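Local structure of structural protein ORF273 (Acidianus two-tailed virus, 4ART) at residues Thr93-Phe99 with Ala143-Phe147; Tyr247-Tyr251 with Cys263-Glu267. The protein is a heat- and acid-stable structural component of the virion of an archaeal virus, whose precise molecular role is not established. All coordinates share one frame; numbering follows the deposited sequence.

From the N terminus the chain passes through helix 23-44 and two antiparallel strands before reaching strand 87-96, the end of which opens contact 1. It then leaves the sheet through helices 99-108 and 113-123 and returns in strand 139-146, parallel to and beside strand 87-96, where contact 1 closes a long, partly helical loop. Strand 154-161 and a run of helices follow. Contact 2 is much more local: strand 247-253 hairpins into 258-261, and helix 263-266 folds back to be tied to the first of these strands. The loops lie in series, neither nesting nor crossing, yet they meet in space, where Phe99 CZ lies 3.3 Å from Leu266 O.

Contact 1 of 2, residues Thr93-Phe99 with Ala143-Phe147; sequences TDVTRDF and AVVEF
Strand residues Thr93-Thr96 and Ala143-Glu146 run side by side as a parallel pair in the middle of the mixed sheet, with axes 4.7 Å apart; helices 99-108 and 113-123 connect them in a beta-alpha-beta crossover. Four backbone hydrogen bonds join them: Asp94 N to Ala143 O, Val145 N to Asp94 O, Thr96 N to Val145 O (2.7 Å), and Phe147 N to Thr96 O. All are nearly straight, and they place Val95 beside Val145 and Thr96 beside Glu146.

On the face bearing Val95, its CG1 comes obliquely to the Phe147 ring, 3.6 Å from CD1; chi1 of 157° turns this methyl away from the backbone N and toward the ring. Branched Val95 and Val145 suit extended backbone, and small Ala143 sits beside Thr93 and touches Val35 of helix 23-44, which packs on this face. Beyond the strand end, the extended Arg97 side chain crosses Phe147 at a slant. Its NH1 lies 3.5 Å from Phe147 CB, which sits over one face of the guanidinium, while the guanidinium and Phe147 ring planes are 34° apart.

The other face holds Thr96 and Glu146. Bent at chi2 (69°), the Glu146 chain turns back across the strand end, bringing OE1 to 3.4 Å from Thr96 CG2, while its carboxylate carbon CD approaches the edge of the Phe99 ring. Phe102 touches Thr96, Val144 and Glu146, so helix 99-108, which follows strand 87-96, covers this face.

Farther out, Asp94 OD2 is hydrogen-bonded to His142 NE2, a polar pairing suited to its partly exposed place. Asp98, a natural N-cap residue, precedes helix 99-108, and its OD2 accepts a weak hydrogen bond from Glu101 N.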
ATOM      1  N   THR A  93      11.750  -4.836  -0.599  1.00 34.67           N
ATOM      2  CA  THR A  93      12.332  -3.883   0.335  1.00 35.00           C
ATOM      3  C   THR A  93      11.438  -2.653   0.491  1.00 41.82           C
ATOM      4  O   THR A  93      11.081  -2.012  -0.495  1.00 39.97           O
ATOM      5  CB  THR A  93      13.752  -3.529  -0.083  1.00 44.83           C
ATOM      6  OG1 THR A  93      14.460  -4.746  -0.306  1.00 49.59           O
ATOM      7  CG2 THR A  93      14.476  -2.685   0.955  1.00 45.68           C
ATOM      8  N   ASP A  94      11.049  -2.365   1.742  1.00 39.95           N
ATOM      9  CA  ASP A  94      10.265  -1.176   2.091  1.00 41.42           C
ATOM     10  C   ASP A  94      11.236  -0.290   2.858  1.00 43.85           C
ATOM     11  O   ASP A  94      12.087  -0.796   3.622  1.00 41.61           O
ATOM     12  CB  ASP A  94       9.082  -1.524   3.020  1.00 44.11           C
ATOM     13  CG  ASP A  94       7.781  -1.935   2.361  1.00 61.98           C
ATOM     14  OD1 ASP A  94       7.559  -1.550   1.191  1.00 64.78           O
ATOM     15  OD2 ASP A  94       6.943  -2.570   3.050  1.00 71.29           O
ATOM     16  N   VAL A  95      11.103   1.014   2.682  1.00 38.16           N
ATOM     17  CA  VAL A  95      11.930   2.002   3.354  1.00 39.35           C
ATOM     18  C   VAL A  95      11.006   2.886   4.187  1.00 47.32           C
ATOM     19  O   VAL A  95       9.969   3.334   3.705  1.00 48.67           O
ATOM     20  CB  VAL A  95      12.829   2.764   2.351  1.00 45.63           C
ATOM     21  CG1 VAL A  95      13.269   4.119   2.886  1.00 47.97           C
ATOM     22  CG2 VAL A  95      14.037   1.912   1.957  1.00 44.47           C
ATOM     23  N   THR A  96      11.353   3.086   5.456  1.00 45.42           N
ATOM     24  CA  THR A  96      10.519   3.859   6.364  1.00 46.52           C
ATOM     25  C   THR A  96      11.320   4.904   7.141  1.00 51.47           C
ATOM     26  O   THR A  96      12.537   4.789   7.273  1.00 48.37           O
ATOM     27  CB  THR A  96       9.699   2.894   7.235  1.00 59.41           C
ATOM     28  OG1 THR A  96       8.699   3.625   7.938  1.00 74.52           O
ATOM     29  CG2 THR A  96      10.571   2.106   8.195  1.00 54.31           C
ATOM     30  N   ARG A  97      10.617   5.928   7.652  1.00 52.71           N
ATOM     31  CA  ARG A  97      11.196   7.013   8.436  1.00 55.30           C
ATOM     32  C   ARG A  97      10.425   7.211   9.756  1.00 59.14           C
ATOM     33  O   ARG A  97      10.796   8.056  10.575  1.00 61.37           O
ATOM     34  CB  ARG A  97      11.315   8.306   7.590  1.00 61.70           C
ATOM     35  CG  ARG A  97      12.491   8.244   6.592  1.00 79.79           C
ATOM     36  CD  ARG A  97      12.618   9.444   5.662  1.00 97.70           C
ATOM     37  NE  ARG A  97      13.524   9.184   4.529  1.00102.67           N
ATOM     38  CZ  ARG A  97      14.841   9.381   4.535  1.00107.69           C
ATOM     39  NH1 ARG A  97      15.447   9.849   5.621  1.00 88.56           N
ATOM     40  NH2 ARG A  97      15.560   9.126   3.450  1.00 87.91           N
ATOM     41  N   ASP A  98       9.377   6.396   9.973  1.00 52.81           N
ATOM     42  CA  ASP A  98       8.550   6.399  11.184  1.00 52.76           C
ATOM     43  C   ASP A  98       8.765   5.072  11.893  1.00 51.04           C
ATOM     44  O   ASP A  98       8.600   4.014  11.279  1.00 46.54           O
ATOM     45  CB  ASP A  98       7.048   6.615  10.847  1.00 55.88           C
ATOM     46  CG  ASP A  98       6.125   6.556  12.065  1.00 74.82           C
ATOM     47  OD1 ASP A  98       6.476   7.154  13.109  1.00 77.90           O
ATOM     48  OD2 ASP A  98       5.040   5.920  11.968  1.00 84.37           O
ATOM     49  N   PHE A  99       9.140   5.132  13.178  1.00 49.66           N
ATOM     50  CA  PHE A  99       9.437   3.947  13.984  1.00 47.77           C
ATOM     51  C   PHE A  99       8.271   3.003  14.201  1.00 51.88           C
ATOM     52  O   PHE A  99       8.456   1.789  14.195  1.00 51.16           O
ATOM     53  CB  PHE A  99      10.089   4.306  15.320  1.00 50.20           C
ATOM     54  CG  PHE A  99      10.851   3.129  15.894  1.00 49.98           C
ATOM     55  CD1 PHE A  99      12.057   2.721  15.334  1.00 50.60           C
ATOM     56  CD2 PHE A  99      10.355   2.420  16.979  1.00 53.31           C
ATOM     57  CE1 PHE A  99      12.753   1.626  15.848  1.00 52.09           C
ATOM     58  CE2 PHE A  99      11.067   1.341  17.513  1.00 53.59           C
ATOM     59  CZ  PHE A  99      12.253   0.941  16.932  1.00 50.65           C
ATOM     60  N   ALA A 143      12.209  -7.090   3.534  1.00 25.98           N
ATOM     61  CA  ALA A 143      13.275  -6.334   4.194  1.00 27.76           C
ATOM     62  C   ALA A 143      12.765  -4.938   4.462  1.00 34.04           C
ATOM     63  O   ALA A 143      12.177  -4.333   3.579  1.00 35.30           O
ATOM     64  CB  ALA A 143      14.525  -6.288   3.330  1.00 28.99           C
ATOM     65  N   VAL A 144      12.914  -4.454   5.693  1.00 31.56           N
ATOM     66  CA  VAL A 144      12.449  -3.108   6.058  1.00 32.16           C
ATOM     67  C   VAL A 144      13.608  -2.303   6.591  1.00 36.04           C
ATOM     68  O   VAL A 144      14.282  -2.734   7.528  1.00 36.26           O
ATOM     69  CB  VAL A 144      11.226  -3.097   7.033  1.00 35.51           C
ATOM     70  CG1 VAL A 144      10.599  -1.703   7.128  1.00 34.98           C
ATOM     71  CG2 VAL A 144      10.176  -4.132   6.623  1.00 34.56           C
ATOM     72  N   VAL A 145      13.875  -1.166   5.963  1.00 34.02           N
ATOM     73  CA  VAL A 145      14.945  -0.272   6.391  1.00 35.50           C
ATOM     74  C   VAL A 145      14.338   0.985   7.019  1.00 40.80           C
ATOM     75  O   VAL A 145      13.481   1.637   6.402  1.00 40.32           O
ATOM     76  CB  VAL A 145      15.940   0.064   5.258  1.00 39.88           C
ATOM     77  CG1 VAL A 145      17.174   0.766   5.808  1.00 40.61           C
ATOM     78  CG2 VAL A 145      16.344  -1.190   4.491  1.00 39.18           C
ATOM     79  N   GLU A 146      14.769   1.293   8.250  1.00 38.03           N
ATOM     80  CA  GLU A 146      14.363   2.475   9.007  1.00 39.34           C
ATOM     81  C   GLU A 146      15.451   3.560   8.886  1.00 47.09           C
ATOM     82  O   GLU A 146      16.606   3.301   9.230  1.00 47.18           O
ATOM     83  CB  GLU A 146      14.094   2.110  10.486  1.00 40.26           C
ATOM     84  CG  GLU A 146      14.059   3.273  11.464  1.00 48.90           C
ATOM     85  CD  GLU A 146      12.897   4.242  11.364  1.00 63.14           C
ATOM     86  OE1 GLU A 146      11.887   3.932  10.688  1.00 38.66           O
ATOM     87  OE2 GLU A 146      13.000   5.323  11.985  1.00 64.94           O
ATOM     88  N   PHE A 147      15.071   4.773   8.400  1.00 44.47           N
ATOM     89  CA  PHE A 147      15.987   5.919   8.256  1.00 60.41           C
ATOM     90  C   PHE A 147      15.919   6.931   9.396  1.00 74.28           C
ATOM     91  O   PHE A 147      14.847   7.170   9.938  1.00 52.67           O
ATOM     92  CB  PHE A 147      15.791   6.607   6.906  1.00 62.23           C
ATOM     93  CG  PHE A 147      16.535   5.910   5.797  1.00 62.83           C
ATOM     94  CD1 PHE A 147      16.000   4.787   5.179  1.00 63.40           C
ATOM     95  CD2 PHE A 147      17.796   6.338   5.409  1.00 66.47           C
ATOM     96  CE1 PHE A 147      16.706   4.118   4.179  1.00 66.12           C
ATOM     97  CE2 PHE A 147      18.499   5.673   4.405  1.00 67.27           C
ATOM     98  CZ  PHE A 147      17.952   4.565   3.796  1.00 65.40           C
TER

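Contact 2 of 2, residues Tyr247-Tyr251 with Cys263-Glu267; sequences YQVCY and CLKLE
Cys250 and Cys263 are joined by a disulfide that ties strand 247-253 to the short helix 263-266, which follows the hairpin partner 258-261. The covalent link comes first: SG of Cys250 meets SG of Cys263 at 2.1 Å, with chi3 of 106°, somewhat wider than the usual right angle and of right-handed sense. In both cysteines SG is anti to the carbonyl carbon and beside the backbone N (chi1 -53° in Cys250, -68° in Cys263), which directs the two sulfurs to each other across CA atoms 5.2 Å apart.

Apolar packing backs the bridge where Leu266 meets Cys250. Leu266, about one turn after Cys263, extends CD2 to 3.7 Å from Cys250 CB and lies almost as near the Cys250 sulfur. A branched aliphatic side chain suits this buried position, for Leu266 also touches Tyr154 of strand 154-161 and Phe102 of helix 99-108. Cys250 in turn rests on Ala156 and Ile261.

Gln248 adds a polar neighbour, with no hydrogen bond between the two segments. Its extended chain passes alongside Cys263: Gln248 CG is 3.7 Å from Cys263 SG, and Gln248 OE1 is 3.5 Å from Cys263 CB. The amide nitrogen NE2 is bound instead to Asn158 OD1, which helps to fix the rotation of the amide. At the helix start, Asp262 OD2 accepts a bond from Lys265 N and a weak one from Leu264 N.

With no hydrogen bond between 247-251 and 263-267, the covalent bridge and apolar packing hold them together; such a cross-link would be expected to restrict unfolding of this region, consistent with a protein stable to heat and acid.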
ATOM      1  N   TYR A 247      11.223 -16.175   9.759  1.00 27.09           N
ATOM      2  CA  TYR A 247      12.541 -16.185  10.358  1.00 26.63           C
ATOM      3  C   TYR A 247      12.963 -14.734  10.268  1.00 31.38           C
ATOM      4  O   TYR A 247      13.008 -14.157   9.181  1.00 30.49           O
ATOM      5  CB  TYR A 247      13.459 -17.078   9.553  1.00 26.82           C
ATOM      6  CG  TYR A 247      14.762 -17.386  10.232  1.00 26.93           C
ATOM      7  CD1 TYR A 247      14.901 -18.513  11.038  1.00 28.29           C
ATOM      8  CD2 TYR A 247      15.889 -16.593  10.011  1.00 27.09           C
ATOM      9  CE1 TYR A 247      16.132 -18.859  11.583  1.00 29.85           C
ATOM     10  CE2 TYR A 247      17.127 -16.944  10.525  1.00 27.39           C
ATOM     11  CZ  TYR A 247      17.240 -18.073  11.318  1.00 35.07           C
ATOM     12  OH  TYR A 247      18.440 -18.389  11.876  1.00 34.77           O
ATOM     13  N   GLN A 248      13.161 -14.109  11.422  1.00 29.96           N
ATOM     14  CA  GLN A 248      13.412 -12.673  11.507  1.00 31.01           C
ATOM     15  C   GLN A 248      14.832 -12.328  11.940  1.00 33.41           C
ATOM     16  O   GLN A 248      15.289 -12.798  12.988  1.00 32.15           O
ATOM     17  CB  GLN A 248      12.364 -12.063  12.445  1.00 32.60           C
ATOM     18  CG  GLN A 248      12.341 -10.543  12.498  1.00 50.74           C
ATOM     19  CD  GLN A 248      11.150 -10.083  13.308  1.00 68.70           C
ATOM     20  OE1 GLN A 248      11.315  -9.555  14.403  1.00 63.02           O
ATOM     21  NE2 GLN A 248       9.915 -10.297  12.799  1.00 57.39           N
ATOM     22  N   VAL A 249      15.555 -11.541  11.102  1.00 28.97           N
ATOM     23  CA  VAL A 249      16.954 -11.132  11.402  1.00 28.65           C
ATOM     24  C   VAL A 249      17.054  -9.610  11.372  1.00 33.05           C
ATOM     25  O   VAL A 249      16.563  -8.990  10.423  1.00 31.62           O
ATOM     26  CB  VAL A 249      18.046 -11.831  10.529  1.00 30.69           C
ATOM     27  CG1 VAL A 249      19.455 -11.460  10.969  1.00 30.59           C
ATOM     28  CG2 VAL A 249      17.876 -13.337  10.528  1.00 30.02           C
ATOM     29  N   CYS A 250      17.672  -9.016  12.423  1.00 29.87           N
ATOM     30  CA  CYS A 250      17.782  -7.572  12.591  1.00 31.28           C
ATOM     31  C   CYS A 250      19.203  -7.059  12.695  1.00 35.19           C
ATOM     32  O   CYS A 250      20.115  -7.797  13.048  1.00 33.93           O
ATOM     33  CB  CYS A 250      16.897  -7.058  13.724  1.00 32.15           C
ATOM     34  SG  CYS A 250      15.168  -7.553  13.593  1.00 35.30           S
ATOM     35  N   TYR A 251      19.396  -5.805  12.276  1.00 32.47           N
ATOM     36  CA  TYR A 251      20.689  -5.135  12.187  1.00 33.70           C
ATOM     37  C   TYR A 251      20.561  -3.647  12.489  1.00 40.00           C
ATOM     38  O   TYR A 251      19.507  -3.047  12.248  1.00 36.59           O
ATOM     39  CB  TYR A 251      21.243  -5.249  10.755  1.00 34.09           C
ATOM     40  CG  TYR A 251      21.254  -6.639  10.155  1.00 33.67           C
ATOM     41  CD1 TYR A 251      20.130  -7.146   9.493  1.00 31.64           C
ATOM     42  CD2 TYR A 251      22.405  -7.425  10.189  1.00 37.40           C
ATOM     43  CE1 TYR A 251      20.156  -8.401   8.888  1.00 31.23           C
ATOM     44  CE2 TYR A 251      22.427  -8.699   9.630  1.00 39.70           C
ATOM     45  CZ  TYR A 251      21.314  -9.163   8.943  1.00 40.53           C
ATOM     46  OH  TYR A 251      21.370 -10.399   8.357  1.00 38.64           O
ATOM     47  N   CYS A 263      16.313  -8.657  17.503  1.00 33.23           N
ATOM     48  CA  CYS A 263      15.102  -8.014  17.003  1.00 33.26           C
ATOM     49  C   CYS A 263      14.256  -7.491  18.102  1.00 39.87           C
ATOM     50  O   CYS A 263      13.599  -6.465  17.926  1.00 37.18           O
ATOM     51  CB  CYS A 263      14.305  -8.959  16.115  1.00 31.93           C
ATOM     52  SG  CYS A 263      15.123  -9.361  14.565  1.00 35.60           S
ATOM     53  N   LEU A 264      14.210  -8.229  19.209  1.00 40.17           N
ATOM     54  CA  LEU A 264      13.410  -7.783  20.341  1.00 43.07           C
ATOM     55  C   LEU A 264      14.073  -6.621  21.063  1.00 48.42           C
ATOM     56  O   LEU A 264      13.364  -5.734  21.538  1.00 49.96           O
ATOM     57  CB  LEU A 264      12.977  -8.946  21.242  1.00 43.81           C
ATOM     58  CG  LEU A 264      12.200 -10.040  20.483  1.00 48.65           C
ATOM     59  CD1 LEU A 264      12.047 -11.271  21.316  1.00 49.76           C
ATOM     60  CD2 LEU A 264      10.838  -9.530  19.990  1.00 49.41           C
ATOM     61  N   LYS A 265      15.419  -6.534  21.000  1.00 44.61           N
ATOM     62  CA  LYS A 265      16.145  -5.382  21.542  1.00 46.11           C
ATOM     63  C   LYS A 265      15.793  -4.163  20.663  1.00 52.59           C
ATOM     64  O   LYS A 265      15.563  -3.073  21.184  1.00 53.41           O
ATOM     65  CB  LYS A 265      17.666  -5.648  21.554  1.00 50.16           C
ATOM     66  CG  LYS A 265      18.524  -4.526  22.151  1.00 72.55           C
ATOM     67  CD  LYS A 265      18.649  -4.614  23.679  1.00 85.86           C
ATOM     68  CE  LYS A 265      19.382  -3.431  24.269  1.00 96.85           C
ATOM     69  NZ  LYS A 265      19.670  -3.626  25.717  1.00107.63           N
ATOM     70  N   LEU A 266      15.673  -4.387  19.338  1.00 48.97           N
ATOM     71  CA  LEU A 266      15.327  -3.395  18.326  1.00 49.34           C
ATOM     72  C   LEU A 266      14.035  -2.621  18.598  1.00 55.42           C
ATOM     73  O   LEU A 266      14.036  -1.401  18.456  1.00 55.30           O
ATOM     74  CB  LEU A 266      15.267  -4.057  16.938  1.00 48.13           C
ATOM     75  CG  LEU A 266      15.196  -3.129  15.756  1.00 51.71           C
ATOM     76  CD1 LEU A 266      16.323  -2.173  15.787  1.00 52.90           C
ATOM     77  CD2 LEU A 266      15.215  -3.893  14.469  1.00 51.98           C
ATOM     78  N   GLU A 267      12.944  -3.321  18.984  1.00 54.67           N
ATOM     79  CA  GLU A 267      11.632  -2.720  19.273  1.00 56.36           C
ATOM     80  C   GLU A 267      11.682  -1.738  20.452  1.00 65.38           C
ATOM     81  O   GLU A 267      10.784  -0.911  20.581  1.00 67.03           O
ATOM     82  CB  GLU A 267      10.527  -3.776  19.485  1.00 57.19           C
ATOM     83  CG  GLU A 267      10.717  -5.094  18.739  1.00 66.57           C
ATOM     84  CD  GLU A 267       9.871  -5.380  17.511  1.00 84.60           C
ATOM     85  OE1 GLU A 267       8.711  -4.909  17.452  1.00 89.18           O
ATOM     86  OE2 GLU A 267      10.345  -6.148  16.643  1.00 71.19           O
TER